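Local coordinates for protein probable LacI-family transcriptional regulator (Corynebacterium glutamicum ATCC 13032, PDB 3BIL) that probably binds cis-regulatory DNA as a LacI-family transcription factor, pairing a helix-turn-helix segment with a periplasmic-binding-protein-like domain, at residues A[229-234]-A[256-261]. Numbering follows the deposited sequence.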
# COMPACT_ATOMS: atom_id res chain seq x y z
N VAL A 229 -5.98 13.30 -10.47
CA VAL A 229 -6.94 14.29 -10.03
C VAL A 229 -6.42 15.23 -8.90
O VAL A 229 -6.69 16.44 -8.91
CB VAL A 229 -8.23 13.60 -9.66
CG1 VAL A 229 -9.21 14.58 -8.98
CG2 VAL A 229 -8.84 12.93 -10.93
N GLY A 230 -5.63 14.68 -7.97
CA GLY A 230 -5.05 15.45 -6.88
C GLY A 230 -3.87 16.27 -7.33
O GLY A 230 -3.71 17.42 -6.93
N PHE A 231 -3.04 15.68 -8.18
CA PHE A 231 -1.97 16.42 -8.80
C PHE A 231 -2.50 17.67 -9.56
O PHE A 231 -1.90 18.77 -9.48
CB PHE A 231 -1.09 15.49 -9.69
CG PHE A 231 -0.12 16.23 -10.57
CD1 PHE A 231 0.80 17.12 -10.02
CD2 PHE A 231 -0.14 16.06 -11.95
CE1 PHE A 231 1.71 17.85 -10.84
CE2 PHE A 231 0.78 16.79 -12.80
CZ PHE A 231 1.70 17.69 -12.23
N GLU A 232 -3.60 17.48 -10.28
CA GLU A 232 -4.16 18.56 -11.12
C GLU A 232 -4.79 19.56 -10.14
O GLU A 232 -4.46 20.75 -10.12
CB GLU A 232 -5.20 17.98 -12.09
CG GLU A 232 -5.05 18.41 -13.57
CD GLU A 232 -3.64 18.17 -14.17
OE1 GLU A 232 -2.82 19.11 -14.19
OE2 GLU A 232 -3.36 17.04 -14.64
N GLY A 233 -5.62 19.05 -9.25
CA GLY A 233 -6.15 19.89 -8.19
C GLY A 233 -5.10 20.73 -7.45
O GLY A 233 -5.23 21.96 -7.34
N ALA A 234 -4.06 20.10 -6.94
CA ALA A 234 -3.12 20.82 -6.11
C ALA A 234 -2.36 21.83 -6.92
O ALA A 234 -2.02 22.89 -6.43
CB ALA A 234 -2.19 19.86 -5.45
N VAL A 256 -0.75 15.97 -3.81
CA VAL A 256 -0.11 17.15 -3.21
C VAL A 256 1.42 17.08 -3.22
O VAL A 256 2.10 18.09 -3.54
CB VAL A 256 -0.60 17.41 -1.75
CG1 VAL A 256 0.29 18.40 -1.06
CG2 VAL A 256 -2.03 17.88 -1.78
N ILE A 257 1.98 15.89 -2.87
CA ILE A 257 3.44 15.67 -2.93
C ILE A 257 3.92 15.77 -4.38
O ILE A 257 4.86 16.54 -4.70
CB ILE A 257 3.89 14.33 -2.27
CG1 ILE A 257 3.63 14.37 -0.76
CG2 ILE A 257 5.36 14.12 -2.48
CD1 ILE A 257 3.56 12.98 -0.05
N GLU A 258 3.26 15.04 -5.26
CA GLU A 258 3.65 15.10 -6.65
C GLU A 258 3.64 16.55 -7.17
O GLU A 258 4.62 17.00 -7.81
CB GLU A 258 2.76 14.20 -7.49
CG GLU A 258 3.12 14.22 -8.98
CD GLU A 258 2.28 13.23 -9.79
OE1 GLU A 258 2.72 12.94 -10.94
OE2 GLU A 258 1.21 12.73 -9.27
N ALA A 259 2.55 17.27 -6.87
CA ALA A 259 2.43 18.71 -7.17
C ALA A 259 3.54 19.62 -6.63
O ALA A 259 3.99 20.52 -7.35
CB ALA A 259 1.10 19.24 -6.73
N CYS A 260 3.97 19.43 -5.38
CA CYS A 260 5.06 20.26 -4.81
C CYS A 260 6.39 19.91 -5.42
O CYS A 260 7.27 20.81 -5.54
CB CYS A 260 5.18 20.09 -3.30
SG CYS A 260 3.65 20.60 -2.62
N HIS A 261 6.52 18.62 -5.76
CA HIS A 261 7.74 18.10 -6.38
C HIS A 261 7.84 18.65 -7.78
O HIS A 261 8.81 19.35 -8.09
CB HIS A 261 7.81 16.56 -6.39
CG HIS A 261 9.00 16.00 -7.13
ND1 HIS A 261 10.28 16.01 -6.61
CD2 HIS A 261 9.09 15.40 -8.34
CE1 HIS A 261 11.11 15.46 -7.48
NE2 HIS A 261 10.41 15.09 -8.54
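Two neighbouring helices of the periplasmic-binding-protein-like fold, 227-239 and 250-262, pack through Phe-231 and Ala-234 against Val-256, Glu-258 and Ala-259. They follow one another in the chain with strand 244-247 between them, and Val-256 also rests on Leu-245 and Ala-247 of that strand. The local axes approach to 7.8 Å and cross at -51°, a closeness that small residues permit: the methyl carbons Ala-234 CB and Ala-259 CB lie 3.6 Å apart, while Val-256 CG2 reaches Ala-234 CB at 4.2 Å. At the partly exposed edge, Phe-231 has CG anti to its backbone nitrogen (chi1 169°), which carries the ring across to the other helix. Its edge meets the backbone of Ala-259, with CD1 3.6 Å from Ala-259 N. The carboxylate of Glu-258, on a fully extended chain, lies over one ring face, offset toward the rim at the CG end; the planes are 19° apart, and Glu-258 CD is 3.9 Å from Phe-231 CG. Lys-262 holds that carboxylate through a salt bridge to OE1 and Gln-227 through a hydrogen bond to OE2. Lys-262 also makes a cation-pi contact with Phe-231, so its positive charge probably offsets the cost of an anionic group beside the rim of an aromatic face.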